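Long-range contacts in secreted protein (Streptomyces lividans TK24, PDB 5LXZ), which is a copper metalloradical protein of the AA5 family, probably a galactose oxidase-like copper radical oxidase: residues K291-P296 / E333-T338; Y298-L303 / F310-N315; M242-A247 / K275-D280. The protein carries 1 engineered substitution. All coordinates share one frame; numbering follows the deposited sequence. Where two conformers were deposited one is given.

Contact 1 (K291-P296 / E333-T338). With EDO (1,2-ethanediol), chain M; ACT (acetate ion), chain D; EDO (1,2-ethanediol), chain O.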
loop_
_atom_site.group_PDB
_atom_site.type_symbol
_atom_site.label_atom_id
_atom_site.label_comp_id
_atom_site.label_asym_id
_atom_site.label_seq_id
_atom_site.Cartn_x
_atom_site.Cartn_y
_atom_site.Cartn_z
ATOM N N LYS A 291 -4.207 7.979 -22.165
ATOM C CA LYS A 291 -5.422 8.579 -21.656
ATOM C C LYS A 291 -5.370 8.678 -20.136
ATOM O O LYS A 291 -4.682 7.924 -19.468
ATOM C CB LYS A 291 -6.632 7.770 -22.057
ATOM C CG LYS A 291 -6.871 7.726 -23.564
ATOM C CD LYS A 291 -7.997 6.765 -23.890
ATOM C CE LYS A 291 -8.266 6.642 -25.387
ATOM N NZ LYS A 291 -9.267 5.574 -25.625
ATOM N N VAL A 292 -6.049 9.688 -19.651
ATOM C CA VAL A 292 -6.145 9.965 -18.237
ATOM C C VAL A 292 -7.023 8.953 -17.512
ATOM O O VAL A 292 -8.141 8.665 -17.928
ATOM C CB VAL A 292 -6.822 11.374 -18.080
ATOM C CG1 VAL A 292 -7.223 11.688 -16.659
ATOM C CG2 VAL A 292 -5.899 12.439 -18.599
ATOM N N ARG A 293 -6.536 8.461 -16.365
ATOM C CA ARG A 293 -7.433 7.809 -15.419
ATOM C C ARG A 293 -6.917 8.011 -14.020
ATOM O O ARG A 293 -5.823 7.593 -13.643
ATOM C CB ARG A 293 -7.690 6.357 -15.685
ATOM C CG ARG A 293 -8.751 5.872 -14.712
ATOM C CD ARG A 293 -9.500 4.671 -15.162
ATOM N NE ARG A 293 -10.307 4.818 -16.360
ATOM C CZ ARG A 293 -11.532 5.359 -16.436
ATOM N NH1 ARG A 293 -12.140 5.891 -15.380
ATOM N NH2 ARG A 293 -12.161 5.348 -17.597
ATOM N N GLN A 294 -7.748 8.745 -13.278
ATOM C CA GLN A 294 -7.365 9.230 -11.979
ATOM C C GLN A 294 -7.871 8.359 -10.851
ATOM O O GLN A 294 -9.021 7.896 -10.874
ATOM C CB GLN A 294 -7.865 10.665 -11.810
ATOM C CG GLN A 294 -7.383 11.348 -10.556
ATOM C CD GLN A 294 -7.972 12.723 -10.392
ATOM O OE1 GLN A 294 -8.810 12.961 -9.494
ATOM N NE2 GLN A 294 -7.520 13.636 -11.200
ATOM N N PHE A 295 -6.974 8.148 -9.888
ATOM C CA PHE A 295 -7.276 7.434 -8.658
ATOM C C PHE A 295 -6.665 8.168 -7.467
ATOM O O PHE A 295 -5.687 8.886 -7.635
ATOM C CB PHE A 295 -6.651 6.017 -8.672
ATOM C CG PHE A 295 -7.180 5.100 -9.730
ATOM C CD1 PHE A 295 -6.590 5.048 -10.982
ATOM C CD2 PHE A 295 -8.274 4.285 -9.465
ATOM C CE1 PHE A 295 -7.085 4.214 -11.949
ATOM C CE2 PHE A 295 -8.780 3.430 -10.454
ATOM C CZ PHE A 295 -8.140 3.374 -11.686
ATOM N N PRO A 296 -7.170 7.885 -6.270
ATOM C CA PRO A 296 -6.465 8.300 -5.072
ATOM C C PRO A 296 -5.127 7.602 -4.943
ATOM O O PRO A 296 -4.847 6.728 -5.756
ATOM C CB PRO A 296 -7.386 7.849 -3.930
ATOM C CG PRO A 296 -8.269 6.830 -4.540
ATOM C CD PRO A 296 -8.403 7.133 -5.980
ATOM N N GLU A 333 -5.477 -0.732 -21.579
ATOM C CA GLU A 333 -5.178 -0.434 -22.978
ATOM C C GLU A 333 -6.261 0.415 -23.649
ATOM O O GLU A 333 -5.926 1.288 -24.441
ATOM C CB GLU A 333 -4.924 -1.726 -23.745
ATOM C CG GLU A 333 -3.736 -2.510 -23.250
ATOM C CD GLU A 333 -3.531 -3.802 -24.007
ATOM O OE1 GLU A 333 -4.294 -4.757 -23.752
ATOM O OE2 GLU A 333 -2.613 -3.833 -24.904
ATOM N N THR A 334 -7.533 0.161 -23.381
ATOM C CA THR A 334 -8.622 1.014 -23.899
ATOM C C THR A 334 -8.988 2.168 -23.007
ATOM O O THR A 334 -9.633 3.131 -23.433
ATOM C CB THR A 334 -9.916 0.216 -24.134
ATOM O OG1 THR A 334 -10.371 -0.265 -22.865
ATOM C CG2 THR A 334 -9.712 -0.969 -25.048
ATOM N N ASN A 335 -8.598 2.024 -21.755
ATOM C CA ASN A 335 -8.937 2.941 -20.659
ATOM C C ASN A 335 -10.321 2.762 -20.074
ATOM O O ASN A 335 -10.653 3.495 -19.141
ATOM C CB ASN A 335 -8.653 4.407 -20.962
ATOM C CG ASN A 335 -8.365 5.184 -19.709
ATOM O OD1 ASN A 335 -7.627 4.734 -18.828
ATOM N ND2 ASN A 335 -8.958 6.355 -19.603
ATOM N N LYS A 336 -11.100 1.826 -20.598
ATOM C CA LYS A 336 -12.463 1.605 -20.129
ATOM C C LYS A 336 -12.449 1.154 -18.683
ATOM O O LYS A 336 -11.600 0.349 -18.271
ATOM C CB LYS A 336 -13.169 0.560 -20.984
ATOM C CG LYS A 336 -14.656 0.454 -20.669
ATOM C CD LYS A 336 -15.346 -0.430 -21.678
ATOM C CE LYS A 336 -16.785 -0.682 -21.258
ATOM N NZ LYS A 336 -17.392 -1.680 -22.189
ATOM N N PHE A 337 -13.378 1.710 -17.910
ATOM C CA PHE A 337 -13.529 1.355 -16.515
ATOM C C PHE A 337 -14.962 0.936 -16.287
ATOM O O PHE A 337 -15.894 1.700 -16.607
ATOM C CB PHE A 337 -13.162 2.515 -15.619
ATOM C CG PHE A 337 -13.037 2.124 -14.158
ATOM C CD1 PHE A 337 -11.824 1.675 -13.683
ATOM C CD2 PHE A 337 -14.093 2.203 -13.296
ATOM C CE1 PHE A 337 -11.677 1.307 -12.366
ATOM C CE2 PHE A 337 -13.966 1.829 -11.978
ATOM C CZ PHE A 337 -12.756 1.371 -11.516
ATOM N N THR A 338 -15.157 -0.249 -15.741
ATOM C CA THR A 338 -16.482 -0.782 -15.469
ATOM C C THR A 338 -16.615 -0.983 -13.950
ATOM O O THR A 338 -15.897 -1.785 -13.365
ATOM C CB THR A 338 -16.694 -2.090 -16.197
ATOM O OG1 THR A 338 -16.463 -1.936 -17.605
ATOM C CG2 THR A 338 -18.162 -2.552 -16.043
HETATM C C1 EDO M . -12.316 5.083 -12.267
HETATM O O1 EDO M . -13.292 6.031 -11.815
HETATM C C2 EDO M . -10.928 5.698 -12.136
HETATM O O2 EDO M . -10.828 7.032 -12.683
HETATM C C ACT D . -15.427 6.671 -16.700
HETATM O O ACT D . -14.653 7.122 -17.576
HETATM O OXT ACT D . -15.931 5.532 -16.815
HETATM C CH3 ACT D . -15.735 7.512 -15.497
HETATM C C1 EDO O . -4.417 4.035 -22.891
HETATM O O1 EDO O . -4.397 5.088 -21.953
HETATM C C2 EDO O . -3.100 3.284 -22.784
HETATM O O2 EDO O . -1.952 3.978 -23.335
#

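Contact 2 (Y298-L303 / F310-N315)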
loop_
_atom_site.group_PDB
_atom_site.type_symbol
_atom_site.label_atom_id
_atom_site.label_comp_id
_atom_site.label_asym_id
_atom_site.label_seq_id
_atom_site.Cartn_x
_atom_site.Cartn_y
_atom_site.Cartn_z
ATOM N N TYR A 298 -2.004 5.182 -3.487
ATOM C CA TYR A 298 -1.912 3.752 -3.244
ATOM C C TYR A 298 -3.202 3.016 -3.611
ATOM O O TYR A 298 -3.725 2.206 -2.801
ATOM C CB TYR A 298 -1.453 3.421 -1.814
ATOM C CG TYR A 298 -0.020 3.758 -1.506
ATOM C CD1 TYR A 298 1.003 3.337 -2.329
ATOM C CD2 TYR A 298 0.334 4.470 -0.357
ATOM C CE1 TYR A 298 2.316 3.623 -2.040
ATOM C CE2 TYR A 298 1.641 4.780 -0.068
ATOM C CZ TYR A 298 2.642 4.333 -0.880
ATOM O OH TYR A 298 3.943 4.650 -0.530
ATOM N N PRO A 299 -3.709 3.204 -4.826
ATOM C CA PRO A 299 -4.880 2.426 -5.219
ATOM C C PRO A 299 -4.543 0.962 -5.277
ATOM O O PRO A 299 -3.517 0.572 -5.787
ATOM C CB PRO A 299 -5.255 2.961 -6.595
ATOM C CG PRO A 299 -3.916 3.453 -7.122
ATOM C CD PRO A 299 -3.154 3.988 -5.954
ATOM N N ALA A 300 -5.401 0.107 -4.737
ATOM C CA ALA A 300 -5.152 -1.324 -4.765
ATOM C C ALA A 300 -5.521 -1.900 -6.119
ATOM O O ALA A 300 -6.693 -2.141 -6.384
ATOM C CB ALA A 300 -5.926 -2.002 -3.654
ATOM N N LEU A 301 -4.510 -2.097 -6.967
ATOM C CA LEU A 301 -4.687 -2.451 -8.375
ATOM C C LEU A 301 -4.039 -3.811 -8.636
ATOM O O LEU A 301 -2.821 -3.938 -8.527
ATOM C CB LEU A 301 -4.026 -1.417 -9.269
ATOM C CG LEU A 301 -4.550 0.007 -9.135
ATOM C CD1 LEU A 301 -3.725 0.952 -10.011
ATOM C CD2 LEU A 301 -6.012 0.112 -9.532
ATOM N N PHE A 302 -4.843 -4.769 -9.053
ATOM C CA PHE A 302 -4.366 -6.150 -9.230
ATOM C C PHE A 302 -4.590 -6.606 -10.660
ATOM O O PHE A 302 -5.664 -6.393 -11.225
ATOM C CB PHE A 302 -5.148 -7.085 -8.322
ATOM C CG PHE A 302 -4.821 -6.931 -6.848
ATOM C CD1 PHE A 302 -5.393 -5.947 -6.094
ATOM C CD2 PHE A 302 -3.926 -7.781 -6.239
ATOM C CE1 PHE A 302 -5.062 -5.809 -4.754
ATOM C CE2 PHE A 302 -3.616 -7.667 -4.912
ATOM C CZ PHE A 302 -4.163 -6.655 -4.177
ATOM N N LEU A 303 -3.630 -7.359 -11.197
ATOM C CA LEU A 303 -3.809 -7.937 -12.518
ATOM C C LEU A 303 -4.733 -9.138 -12.470
ATOM O O LEU A 303 -4.473 -10.124 -11.756
ATOM C CB LEU A 303 -2.450 -8.349 -13.082
ATOM C CG LEU A 303 -2.456 -8.910 -14.497
ATOM C CD1 LEU A 303 -2.859 -7.866 -15.522
ATOM C CD2 LEU A 303 -1.026 -9.381 -14.783
ATOM N N PHE A 310 -8.015 -5.015 -11.694
ATOM C CA PHE A 310 -9.033 -4.840 -10.723
ATOM C C PHE A 310 -8.624 -3.817 -9.701
ATOM O O PHE A 310 -7.569 -3.948 -9.097
ATOM C CB PHE A 310 -9.346 -6.158 -10.019
ATOM C CG PHE A 310 -10.461 -6.055 -9.005
ATOM C CD1 PHE A 310 -11.707 -5.584 -9.402
ATOM C CD2 PHE A 310 -10.260 -6.342 -7.695
ATOM C CE1 PHE A 310 -12.743 -5.502 -8.491
ATOM C CE2 PHE A 310 -11.312 -6.255 -6.769
ATOM C CZ PHE A 310 -12.531 -5.838 -7.182
ATOM N N TYR A 311 -9.464 -2.792 -9.567
ATOM C CA TYR A 311 -9.318 -1.787 -8.490
ATOM C C TYR A 311 -10.305 -2.155 -7.444
ATOM O O TYR A 311 -11.517 -2.085 -7.674
ATOM C CB TYR A 311 -9.581 -0.408 -9.045
ATOM C CG TYR A 311 -9.674 0.691 -8.007
ATOM C CD1 TYR A 311 -8.664 0.863 -7.038
ATOM C CD2 TYR A 311 -10.718 1.585 -8.000
ATOM C CE1 TYR A 311 -8.733 1.890 -6.106
ATOM C CE2 TYR A 311 -10.745 2.635 -7.123
ATOM C CZ TYR A 311 -9.756 2.784 -6.168
ATOM O OH TYR A 311 -9.722 3.819 -5.275
ATOM N N SER A 312 -9.816 -2.440 -6.236
ATOM C CA SER A 312 -10.692 -2.919 -5.180
ATOM C C SER A 312 -11.415 -1.754 -4.499
ATOM O O SER A 312 -12.339 -2.017 -3.741
ATOM C CB SER A 312 -9.915 -3.688 -4.127
ATOM O OG SER A 312 -9.138 -2.796 -3.334
ATOM N N GLY A 313 -10.985 -0.534 -4.730
ATOM C CA GLY A 313 -11.466 0.635 -4.016
ATOM C C GLY A 313 -10.594 1.038 -2.836
ATOM O O GLY A 313 -10.659 2.190 -2.399
ATOM N N ALA A 314 -9.759 0.136 -2.337
ATOM C CA ALA A 314 -8.881 0.454 -1.203
ATOM C C ALA A 314 -7.807 1.411 -1.659
ATOM O O ALA A 314 -7.308 1.295 -2.796
ATOM C CB ALA A 314 -8.243 -0.807 -0.631
ATOM N N ASN A 315 -7.478 2.379 -0.820
ATOM C CA ASN A 315 -6.536 3.434 -1.204
ATOM C C ASN A 315 -6.094 4.180 0.035
ATOM O O ASN A 315 -6.675 3.998 1.075
ATOM C CB ASN A 315 -7.204 4.437 -2.175
ATOM C CG ASN A 315 -8.292 5.266 -1.520
ATOM O OD1 ASN A 315 -8.029 6.342 -1.032
ATOM N ND2 ASN A 315 -9.504 4.726 -1.440
#

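Contact 3 (M242-A247 / K275-D280). Engineered in segment 242-247: Ala-247 (natural residue Trp).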
loop_
_atom_site.group_PDB
_atom_site.type_symbol
_atom_site.label_atom_id
_atom_site.label_comp_id
_atom_site.label_asym_id
_atom_site.label_seq_id
_atom_site.Cartn_x
_atom_site.Cartn_y
_atom_site.Cartn_z
ATOM N N MET A 242 10.726 8.544 -13.285
ATOM C CA MET A 242 9.414 8.727 -13.856
ATOM C C MET A 242 9.269 10.132 -14.459
ATOM O O MET A 242 9.987 11.068 -14.086
ATOM C CB MET A 242 8.325 8.549 -12.791
ATOM C CG MET A 242 8.282 7.155 -12.273
ATOM S SD MET A 242 6.993 6.913 -11.033
ATOM C CE MET A 242 7.543 8.032 -9.755
ATOM N N HIS A 243 8.334 10.270 -15.389
ATOM C CA HIS A 243 7.972 11.601 -15.873
ATOM C C HIS A 243 7.321 12.441 -14.792
ATOM O O HIS A 243 7.594 13.631 -14.655
ATOM C CB HIS A 243 7.062 11.472 -17.077
ATOM C CG HIS A 243 7.715 10.803 -18.239
ATOM N ND1 HIS A 243 8.479 11.498 -19.149
ATOM C CD2 HIS A 243 7.759 9.511 -18.617
ATOM C CE1 HIS A 243 8.952 10.652 -20.045
ATOM N NE2 HIS A 243 8.519 9.445 -19.754
ATOM N N GLU A 244 6.414 11.820 -14.025
ATOM C CA GLU A 244 5.714 12.485 -12.945
ATOM C C GLU A 244 6.384 12.258 -11.603
ATOM O O GLU A 244 6.822 11.160 -11.299
ATOM C CB GLU A 244 4.290 11.972 -12.847
ATOM C CG GLU A 244 3.445 12.209 -14.078
ATOM C CD GLU A 244 3.095 13.676 -14.285
ATOM O OE1 GLU A 244 2.847 14.391 -13.282
ATOM O OE2 GLU A 244 3.025 14.119 -15.465
ATOM N N ALA A 245 6.450 13.306 -10.790
ATOM C CA ALA A 245 6.798 13.184 -9.387
ATOM C C ALA A 245 5.603 12.548 -8.682
ATOM O O ALA A 245 4.461 12.935 -8.942
ATOM C CB ALA A 245 7.088 14.545 -8.818
ATOM N N ARG A 246 5.870 11.552 -7.834
ATOM C CA ARG A 246 4.799 10.818 -7.171
ATOM C C ARG A 246 5.208 10.416 -5.772
ATOM O O ARG A 246 6.097 9.605 -5.599
ATOM C CB ARG A 246 4.417 9.551 -7.947
ATOM C CG ARG A 246 4.102 9.747 -9.431
ATOM C CD ARG A 246 3.872 8.356 -10.038
ATOM N NE ARG A 246 3.770 8.464 -11.476
ATOM C CZ ARG A 246 2.646 8.695 -12.159
ATOM N NH1 ARG A 246 1.473 8.756 -11.584
ATOM N NH2 ARG A 246 2.666 8.838 -13.483
ATOM N N ALA A 247 4.541 10.994 -4.776
ATOM C CA ALA A 247 4.498 10.446 -3.434
ATOM C C ALA A 247 3.269 9.582 -3.349
ATOM O O ALA A 247 2.152 10.041 -3.604
ATOM C CB ALA A 247 4.429 11.531 -2.355
ATOM N N LYS A 275 -2.399 11.008 -14.829
ATOM C CA LYS A 275 -1.325 10.825 -15.781
ATOM C C LYS A 275 -0.520 9.612 -15.319
ATOM O O LYS A 275 0.201 9.685 -14.305
ATOM C CB LYS A 275 -0.482 12.073 -15.892
ATOM C CG LYS A 275 -1.279 13.277 -16.396
ATOM C CD LYS A 275 -0.391 14.505 -16.499
ATOM C CE LYS A 275 -1.053 15.655 -17.220
ATOM N NZ LYS A 275 -0.112 16.783 -17.392
ATOM N N ASN A 276 -0.765 8.477 -15.951
ATOM C CA ASN A 276 -0.113 7.220 -15.594
ATOM C C ASN A 276 1.015 6.888 -16.537
ATOM O O ASN A 276 1.064 7.432 -17.675
ATOM C CB ASN A 276 -1.173 6.131 -15.574
ATOM C CG ASN A 276 -2.316 6.504 -14.678
ATOM O OD1 ASN A 276 -2.075 6.947 -13.553
ATOM N ND2 ASN A 276 -3.526 6.381 -15.152
ATOM N N GLU A 277 1.950 6.048 -16.102
ATOM C CA GLU A 277 3.097 5.715 -16.900
ATOM C C GLU A 277 3.491 4.289 -16.729
ATOM O O GLU A 277 3.104 3.630 -15.770
ATOM C CB GLU A 277 4.285 6.638 -16.672
ATOM C CG GLU A 277 4.776 6.842 -15.307
ATOM C CD GLU A 277 5.630 8.159 -15.284
ATOM O OE1 GLU A 277 6.639 8.266 -16.070
ATOM O OE2 GLU A 277 5.294 9.128 -14.544
ATOM N N VAL A 278 4.227 3.777 -17.697
ATOM C CA VAL A 278 4.604 2.391 -17.728
ATOM C C VAL A 278 6.099 2.284 -17.807
ATOM O O VAL A 278 6.699 2.893 -18.694
ATOM C CB VAL A 278 3.924 1.658 -18.892
ATOM C CG1 VAL A 278 4.415 0.251 -18.988
ATOM C CG2 VAL A 278 2.404 1.707 -18.755
ATOM N N TYR A 279 6.678 1.455 -16.951
ATOM C CA TYR A 279 8.092 1.119 -16.967
ATOM C C TYR A 279 8.269 -0.151 -17.752
ATOM O O TYR A 279 7.647 -1.159 -17.445
ATOM C CB TYR A 279 8.572 0.858 -15.547
ATOM C CG TYR A 279 10.046 0.565 -15.396
ATOM C CD1 TYR A 279 10.978 1.586 -15.513
ATOM C CD2 TYR A 279 10.507 -0.710 -15.126
ATOM C CE1 TYR A 279 12.301 1.341 -15.305
ATOM C CE2 TYR A 279 11.848 -0.960 -14.902
ATOM C CZ TYR A 279 12.729 0.074 -14.987
ATOM O OH TYR A 279 14.047 -0.210 -14.740
ATOM N N ASP A 280 9.143 -0.116 -18.762
ATOM C CA ASP A 280 9.495 -1.317 -19.477
ATOM C C ASP A 280 10.798 -1.832 -18.914
ATOM O O ASP A 280 11.848 -1.203 -19.082
ATOM C CB ASP A 280 9.673 -0.942 -20.953
ATOM C CG ASP A 280 9.958 -2.139 -21.811
ATOM O OD1 ASP A 280 10.220 -3.217 -21.274
ATOM O OD2 ASP A 280 9.881 -1.939 -23.057
HETATM O O HOH W 1 2.489 16.566 -16.324
#

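Contact 1 (K291-P296 / E333-T338)
Thr-334 meets the far end of Lys-291. The lysine chain runs out extended beyond CG, and its NZ makes a weak hydrogen bond of 3.3 Å to Thr-334 O. The threonine OG1 turns back to its own segment and accepts from Lys-336 N at 3.2 Å, closing an ST turn. Asn-335 has the largest share of the contact, with its side chain and its carbonyl doing different work. Its amide crosses the base of Lys-291 at a slant, and its ND2 gives a hydrogen bond of 3.0 Å to Val-292 O. That donor stands above the carbonyl plane, 51° out of it. The other amide atom, OD1, is held by Trp-330 NE1, so the flip of the amide is settled. In the conformer described here, Arg-293 gives two bonds to the carbonyl of Asn-335 in a side-on grip. NE reaches Asn-335 O at 3.1 Å, and NH2 reaches the same oxygen at 2.8 Å. The arginine chain bends at chi3 (-64°), which turns its NE edge to this oxygen. Acetate also accepts from NH2, near the guanidinium plane. Phe-337 comes next. Its CB sits over the centre of one guanidinium face, 3.4 Å from Arg-293 CZ. The phenylalanine ring goes further, and its CE1 comes to the edge of the Phe-295 ring, 4.1 Å from CE2. A 1,2-ethanediol, probably from the crystallisation liquor, fills in between, with one carbon over each ring. The Phe-295 ring also packs edge-to-face on Tyr-311. This surface contact ties the connection after strand 285-288 to the turn before strand 337-339, the outermost strand of the next four-stranded sheet, as between neighbouring blades of a kelch-type beta-propeller.

Contact 2 (Y298-L303 / F310-N315)
The backbones of Leu-301 and Phe-302 run antiparallel to Tyr-311 and Phe-310, the first pair non-hydrogen-bonded and the second hydrogen-bonded. Phe-302 N gives to Phe-310 O at 2.8 Å, and Phe-310 N returns a bond of the same length to Phe-302 O. The pairing runs on past the strands. Ala-300 O accepts from Ser-312 N at 3.1 Å, and Ala-300 N gives to Ala-314 O at 3.0 Å. On one face of the sheet, Leu-301 and Tyr-311 cross at a slant. The leucine CD2 branch rests 3.6 Å from Tyr-311 CB and lies almost as near to the ring. Further out, Pro-299 CB touches Tyr-311 CE1 at 3.7 Å. With chi1 at 171° the Tyr-311 ring leans toward the residues that follow it, and Gly-313 N lies over its centre. The ring's OH is bonded to Gly-324 O. A serine in place of Tyr-311 would probably leave a gap beside Leu-301 and Pro-299 and Gly-324 O without its phenol donor. Around Ala-300 the side chains are small. Its methyl group lies 3.3 Å from Ser-312 OG and also meets the Ala-314 methyl. Ser-312 OG accepts from Ala-314 N in an ST turn and is bonded to Thr-354 OG1 as well. Asn-315 ND2 reaches back to Gly-313 O, with that oxygen in its amide plane. Phe-302 and Phe-310 lie on the other face, and both rings meet Tyr-365. At the start of 298-303, Tyr-298 stacks on the copper ligand Tyr-248. The two innermost strands of a beta-propeller blade form this beta hairpin, characteristic of a kelch repeat, with its Tyr-298 end beside the copper site.

Contact 3 (M242-A247 / K275-D280)
Glu-277 has its CG between the backbone N and the carbonyl carbon (chi1 53°) and is extended beyond it, while Arg-246 stretches from CG to NE (chi2 175°), and the two chains slide past each other in opposite directions. The carboxylate ends up at the backbone N-H groups of His-243 and Glu-244. Each of its oxygens takes one of them. His-243 N gives to Glu-277 OE1 at 2.7 Å, meeting it on the syn side. Glu-244 N gives to Glu-277 OE2 at 3.0 Å and uses the syn lone pair. The anti lone pair of OE2 goes to Arg-246 NH2, a salt bridge of 2.8 Å. The guanidinium and carboxylate planes stand 78° apart, yet OE2 lies in the guanidinium plane. The arginine also grips Lys-275 O end-on with both terminal nitrogens. NH2 reaches Lys-275 O at 2.7 Å, and NH1 reaches it at 3.1 Å. NH1 has a second acceptor in Ser-263 O. Over one guanidinium face lies Glu-244 CB. The imidazole of His-243 brings CD2 close to Glu-277 OE1, 3.0 Å away, while its NE2 is bonded to Trp-286 O and its ring stacks on Tyr-288. Nearer the surface, Glu-244 and Lys-275 cross at about a right angle. Their charged ends do not bond directly. A water accepts from Lys-275 NZ at 2.8 Å and donates to Glu-244 OE2, which is also bonded to Tyr-288 OH. The buried carboxylate of Glu-277 therefore has two backbone donors and one guanidinium. This setting is likely to favour its ionised form and to balance the arginine charge, while fixing the 242-247 loop to strand 277-280.

In the fold
Along the chain, contact 3 comes first and closes before contact 1 opens, and contact 2 falls within the span of contact 1. Contacts 1 and 2 share the four-stranded antiparallel sheet 301-303, 309-311, 328-330 and 337-339, contact 2 on strands 301-303 and 309-311, contact 1 at strand 337-339. Their centres are about 12 Å apart, and they touch through Pro-296 with Asn-315. Contact 3 belongs to the preceding sheet, through strand 277-280. Its centre is about 15 Å from that of contact 1, and Asn-276 ND2 probably bonds to Arg-293 O. Contact 1 and the Asn-276 bond link two successive kelch blades, while contact 2 builds one of them, nearest the centre of the chain, about 9 Å from it.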